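Long-range contact in UDP-N-acetylglucosamine 2-epimerase (PDB 3OT5), which probably catalyses the interconversion of UDP-N-acetylglucosamine and UDP-N-acetylmannosamine by inverting the configuration at C2 of the sugar: residues 26-38 with 50-64. Residues are numbered along the deposited sequence; the frame is centred on the assembly and turned at random.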
loop_
_atom_site.group_PDB
_atom_site.type_symbol
_atom_site.label_atom_id
_atom_site.label_comp_id
_atom_site.label_asym_id
_atom_site.label_seq_id
_atom_site.Cartn_x
_atom_site.Cartn_y
_atom_site.Cartn_z
ATOM N N ALA A 26 0.820 27.341 -20.895
ATOM C CA ALA A 26 1.712 26.896 -19.781
ATOM C C ALA A 26 1.063 25.777 -18.964
ATOM O O ALA A 26 -0.047 25.935 -18.441
ATOM C CB ALA A 26 2.057 28.071 -18.878
ATOM N N LYS A 27 1.760 24.650 -18.852
ATOM C CA LYS A 27 1.257 23.525 -18.102
ATOM C C LYS A 27 1.801 23.558 -16.683
ATOM O O LYS A 27 2.732 24.309 -16.367
ATOM C CB LYS A 27 1.738 22.200 -18.712
ATOM C CG LYS A 27 1.489 21.994 -20.191
ATOM C CD LYS A 27 0.026 22.031 -20.560
ATOM C CE LYS A 27 -0.152 21.608 -22.012
ATOM N NZ LYS A 27 0.695 22.418 -22.906
ATOM N N ILE A 28 1.211 22.723 -15.837
ATOM C CA ILE A 28 1.675 22.544 -14.482
ATOM C C ILE A 28 2.642 21.374 -14.612
ATOM O O ILE A 28 2.223 20.255 -14.915
ATOM C CB ILE A 28 0.543 22.178 -13.515
ATOM C CG1 ILE A 28 -0.525 23.279 -13.522
ATOM C CG2 ILE A 28 1.101 21.962 -12.102
ATOM C CD1 ILE A 28 -1.717 22.979 -12.629
ATOM N N LYS A 29 3.939 21.633 -14.449
ATOM C CA LYS A 29 4.918 20.571 -14.578
ATOM C C LYS A 29 5.080 19.880 -13.245
ATOM O O LYS A 29 5.562 20.471 -12.298
ATOM C CB LYS A 29 6.258 21.097 -15.100
ATOM C CG LYS A 29 7.285 19.984 -15.325
ATOM C CD LYS A 29 8.501 20.492 -16.077
ATOM C CE LYS A 29 9.413 19.353 -16.489
ATOM N NZ LYS A 29 10.579 19.825 -17.272
ATOM N N VAL A 30 4.642 18.629 -13.184
ATOM C CA VAL A 30 4.709 17.824 -11.969
ATOM C C VAL A 30 5.779 16.751 -12.093
ATOM O O VAL A 30 5.769 15.951 -13.030
ATOM C CB VAL A 30 3.408 17.099 -11.695
ATOM C CG1 VAL A 30 3.522 16.289 -10.385
ATOM C CG2 VAL A 30 2.241 18.073 -11.635
ATOM N N MET A 31 6.694 16.746 -11.141
ATOM C CA MET A 31 7.768 15.788 -11.093
ATOM C C MET A 31 7.438 14.807 -9.995
ATOM O O MET A 31 7.386 15.182 -8.843
ATOM C CB MET A 31 9.096 16.487 -10.789
ATOM C CG MET A 31 10.248 15.542 -10.668
ATOM S SD MET A 31 11.805 16.371 -10.373
ATOM C CE MET A 31 11.972 17.304 -11.895
ATOM N N SER A 32 7.211 13.553 -10.368
ATOM C CA SER A 32 6.882 12.505 -9.411
ATOM C C SER A 32 8.105 11.662 -9.177
ATOM O O SER A 32 8.694 11.119 -10.117
ATOM C CB SER A 32 5.730 11.653 -9.926
ATOM O OG SER A 32 4.575 12.464 -10.072
ATOM N N ILE A 33 8.501 11.566 -7.919
ATOM C CA ILE A 33 9.675 10.817 -7.568
ATOM C C ILE A 33 9.334 9.537 -6.838
ATOM O O ILE A 33 8.575 9.550 -5.867
ATOM C CB ILE A 33 10.575 11.634 -6.624
ATOM C CG1 ILE A 33 10.906 12.991 -7.235
ATOM C CG2 ILE A 33 11.853 10.867 -6.309
ATOM C CD1 ILE A 33 11.743 13.857 -6.343
ATOM N N PHE A 34 9.859 8.425 -7.326
ATOM C CA PHE A 34 9.692 7.157 -6.618
ATOM C C PHE A 34 10.972 6.327 -6.673
ATOM O O PHE A 34 11.679 6.297 -7.684
ATOM C CB PHE A 34 8.400 6.390 -6.967
ATOM C CG PHE A 34 8.035 6.376 -8.422
ATOM C CD1 PHE A 34 8.458 5.368 -9.250
ATOM C CD2 PHE A 34 7.180 7.343 -8.930
ATOM C CE1 PHE A 34 8.075 5.339 -10.569
ATOM C CE2 PHE A 34 6.792 7.326 -10.237
ATOM C CZ PHE A 34 7.242 6.321 -11.066
ATOM N N GLY A 35 11.276 5.698 -5.547
ATOM C CA GLY A 35 12.495 4.921 -5.406
ATOM C C GLY A 35 12.393 3.472 -5.002
ATOM O O GLY A 35 13.418 2.838 -4.824
ATOM N N THR A 36 11.183 2.946 -4.818
ATOM C CA THR A 36 11.008 1.533 -4.468
ATOM C C THR A 36 9.822 0.982 -5.245
ATOM O O THR A 36 9.038 1.748 -5.803
ATOM C CB THR A 36 10.793 1.298 -2.952
ATOM O OG1 THR A 36 9.584 1.928 -2.527
ATOM C CG2 THR A 36 11.962 1.834 -2.140
ATOM N N ARG A 37 9.686 -0.341 -5.268
ATOM C CA ARG A 37 8.600 -0.976 -5.995
ATOM C C ARG A 37 7.252 -0.571 -5.377
ATOM O O ARG A 37 6.344 -0.193 -6.093
ATOM C CB ARG A 37 8.760 -2.510 -6.029
ATOM C CG ARG A 37 7.897 -3.189 -7.118
ATOM C CD ARG A 37 7.888 -4.732 -7.034
ATOM N NE ARG A 37 7.141 -5.215 -5.870
ATOM C CZ ARG A 37 6.942 -6.503 -5.564
ATOM N NH1 ARG A 37 6.243 -6.823 -4.480
ATOM N NH2 ARG A 37 7.437 -7.474 -6.330
ATOM N N PRO A 38 7.120 -0.650 -4.041
ATOM C CA PRO A 38 5.847 -0.238 -3.438
ATOM C C PRO A 38 5.498 1.223 -3.749
ATOM O O PRO A 38 4.334 1.529 -3.987
ATOM C CB PRO A 38 6.088 -0.447 -1.941
ATOM C CG PRO A 38 7.122 -1.517 -1.887
ATOM C CD PRO A 38 8.029 -1.238 -3.041
ATOM N N LEU A 50 -2.248 12.165 -14.165
ATOM C CA LEU A 50 -1.609 13.339 -14.759
ATOM C C LEU A 50 -1.559 13.191 -16.269
ATOM O O LEU A 50 -1.782 14.153 -17.004
ATOM C CB LEU A 50 -0.189 13.514 -14.231
ATOM C CG LEU A 50 -0.038 13.980 -12.787
ATOM C CD1 LEU A 50 1.381 13.717 -12.257
ATOM C CD2 LEU A 50 -0.412 15.457 -12.695
ATOM N N GLU A 51 -1.261 11.982 -16.732
ATOM C CA GLU A 51 -1.187 11.726 -18.152
ATOM C C GLU A 51 -2.570 11.718 -18.840
ATOM O O GLU A 51 -2.646 11.811 -20.058
ATOM C CB GLU A 51 -0.404 10.453 -18.419
ATOM C CG GLU A 51 1.045 10.594 -18.004
ATOM C CD GLU A 51 1.854 9.362 -18.279
ATOM O OE1 GLU A 51 1.305 8.414 -18.878
ATOM O OE2 GLU A 51 3.043 9.345 -17.897
ATOM N N LYS A 52 -3.649 11.624 -18.065
ATOM C CA LYS A 52 -5.000 11.674 -18.633
ATOM C C LYS A 52 -5.402 13.124 -18.890
ATOM O O LYS A 52 -6.390 13.385 -19.577
ATOM C CB LYS A 52 -6.046 11.060 -17.699
ATOM C CG LYS A 52 -5.880 9.592 -17.394
ATOM C CD LYS A 52 -7.003 9.107 -16.469
ATOM C CE LYS A 52 -6.692 7.712 -15.877
ATOM N NZ LYS A 52 -6.495 6.649 -16.910
ATOM N N GLU A 53 -4.646 14.066 -18.336
ATOM C CA GLU A 53 -4.963 15.475 -18.510
ATOM C C GLU A 53 -3.726 16.254 -19.005
ATOM O O GLU A 53 -3.234 17.167 -18.342
ATOM C CB GLU A 53 -5.538 16.016 -17.194
ATOM C CG GLU A 53 -6.169 17.379 -17.297
ATOM C CD GLU A 53 -6.837 17.836 -16.002
ATOM O OE1 GLU A 53 -7.166 19.038 -15.906
ATOM O OE2 GLU A 53 -7.036 17.003 -15.093
ATOM N N PRO A 54 -3.227 15.895 -20.194
ATOM C CA PRO A 54 -2.043 16.548 -20.740
ATOM C C PRO A 54 -2.255 18.008 -21.126
ATOM O O PRO A 54 -1.277 18.706 -21.336
ATOM C CB PRO A 54 -1.735 15.713 -21.981
ATOM C CG PRO A 54 -3.068 15.199 -22.404
ATOM C CD PRO A 54 -3.759 14.884 -21.121
ATOM N N GLU A 55 -3.510 18.463 -21.252
ATOM C CA GLU A 55 -3.752 19.864 -21.580
ATOM C C GLU A 55 -3.415 20.750 -20.377
ATOM O O GLU A 55 -3.228 21.960 -20.528
ATOM C CB GLU A 55 -5.192 20.161 -22.052
ATOM C CG GLU A 55 -6.364 19.935 -21.066
ATOM C CD GLU A 55 -6.815 18.475 -20.943
ATOM O OE1 GLU A 55 -6.018 17.556 -21.239
ATOM O OE2 GLU A 55 -7.990 18.254 -20.553
ATOM N N THR A 56 -3.343 20.138 -19.198
ATOM C CA THR A 56 -3.057 20.850 -17.966
ATOM C C THR A 56 -1.698 20.518 -17.385
ATOM O O THR A 56 -0.990 21.401 -16.942
ATOM C CB THR A 56 -4.061 20.452 -16.860
ATOM O OG1 THR A 56 -5.403 20.668 -17.301
ATOM C CG2 THR A 56 -3.797 21.235 -15.583
ATOM N N PHE A 57 -1.349 19.233 -17.387
ATOM C CA PHE A 57 -0.109 18.777 -16.785
ATOM C C PHE A 57 0.969 18.249 -17.704
ATOM O O PHE A 57 0.714 17.691 -18.754
ATOM C CB PHE A 57 -0.401 17.640 -15.808
ATOM C CG PHE A 57 -1.353 18.000 -14.701
ATOM C CD1 PHE A 57 -0.921 18.736 -13.615
ATOM C CD2 PHE A 57 -2.665 17.537 -14.715
ATOM C CE1 PHE A 57 -1.785 19.045 -12.589
ATOM C CE2 PHE A 57 -3.539 17.848 -13.687
ATOM C CZ PHE A 57 -3.101 18.591 -12.625
ATOM N N GLU A 58 2.189 18.419 -17.236
ATOM C CA GLU A 58 3.376 17.914 -17.881
ATOM C C GLU A 58 3.918 16.975 -16.792
ATOM O O GLU A 58 4.158 17.399 -15.665
ATOM C CB GLU A 58 4.326 19.051 -18.212
ATOM C CG GLU A 58 5.613 18.635 -18.927
ATOM C CD GLU A 58 6.407 19.828 -19.461
ATOM O OE1 GLU A 58 5.826 20.941 -19.583
ATOM O OE2 GLU A 58 7.607 19.644 -19.789
ATOM N N SER A 59 4.026 15.687 -17.095
ATOM C CA SER A 59 4.499 14.721 -16.106
ATOM C C SER A 59 5.956 14.317 -16.293
ATOM O O SER A 59 6.321 13.830 -17.337
ATOM C CB SER A 59 3.624 13.471 -16.145
ATOM O OG SER A 59 4.038 12.539 -15.170
ATOM N N THR A 60 6.785 14.539 -15.272
ATOM C CA THR A 60 8.187 14.133 -15.326
ATOM C C THR A 60 8.369 13.083 -14.242
ATOM O O THR A 60 8.185 13.359 -13.060
ATOM C CB THR A 60 9.176 15.288 -15.091
ATOM O OG1 THR A 60 8.973 16.317 -16.069
ATOM C CG2 THR A 60 10.624 14.789 -15.197
ATOM N N VAL A 61 8.712 11.872 -14.643
ATOM C CA VAL A 61 8.918 10.792 -13.695
ATOM C C VAL A 61 10.398 10.571 -13.500
ATOM O O VAL A 61 11.140 10.346 -14.468
ATOM C CB VAL A 61 8.269 9.509 -14.169
ATOM C CG1 VAL A 61 8.711 8.342 -13.295
ATOM C CG2 VAL A 61 6.731 9.674 -14.191
ATOM N N VAL A 62 10.805 10.634 -12.235
ATOM C CA VAL A 62 12.182 10.473 -11.829
ATOM C C VAL A 62 12.315 9.249 -10.924
ATOM O O VAL A 62 11.650 9.154 -9.885
ATOM C CB VAL A 62 12.659 11.715 -11.033
ATOM C CG1 VAL A 62 14.131 11.570 -10.660
ATOM C CG2 VAL A 62 12.414 12.998 -11.835
ATOM N N ILE A 63 13.168 8.318 -11.326
ATOM C CA ILE A 63 13.412 7.118 -10.546
ATOM C C ILE A 63 14.704 7.256 -9.753
ATOM O O ILE A 63 15.718 7.754 -10.261
ATOM C CB ILE A 63 13.529 5.876 -11.442
ATOM C CG1 ILE A 63 12.280 5.717 -12.311
ATOM C CG2 ILE A 63 13.729 4.633 -10.598
ATOM C CD1 ILE A 63 12.341 4.474 -13.195
ATOM N N THR A 64 14.650 6.808 -8.505
ATOM C CA THR A 64 15.780 6.828 -7.581
ATOM C C THR A 64 15.745 5.530 -6.782
ATOM O O THR A 64 15.541 5.551 -5.566
ATOM C CB THR A 64 15.703 8.018 -6.590
ATOM O OG1 THR A 64 14.441 7.991 -5.913
ATOM C CG2 THR A 64 15.853 9.346 -7.308
HETATM O O HOH W 1 4.860 13.090 -12.717
#
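Strands 28-34 and 57-63 pair in parallel, from Ile-28 beside Phe-57 to Phe-34 beside Ile-63. Their axes come within 4.5 Å and are 22° from parallel. Eight backbone hydrogen bonds join them, from Ile-28 N to Thr-56 O (2.8 Å) through Thr-64 N to Phe-34 O (3.1 Å). On one face, CD1 of Leu-50 meets CG1 of Val-30 at 3.8 Å. Thr-56 CG2 sits over the centre of one Phe-57 ring face; Leu-50 CD2 lies on the opposite face, toward the rim. A water donates to Val-30 O and hydrogen-bonds OG of both Ser-32 and Ser-59. Phe-34 CZ touches Val-61 CG1 at 3.3 Å. On the other face, Met-31 CG packs on Val-62 CG2 at 3.5 Å. With CG anti to the backbone N (chi1 -177°) and the chain extended beyond it, Lys-29 brings CE to Thr-60 OG1 (3.1 Å). Lys-29 NZ has its stronger salt bridge with Glu-113; that with Glu-58 OE2 is long (3.9 Å). The pair belongs to a beta-alpha-beta unit of the N-terminal Rossmann-like domain, with helix 37-51 as the crossover. Helix 380-392 covers Ile-28, Leu-50 and Phe-57, helix 95-113 covers Met-31 and Val-62, and strand 117-121 continues the sheet beyond 28-34.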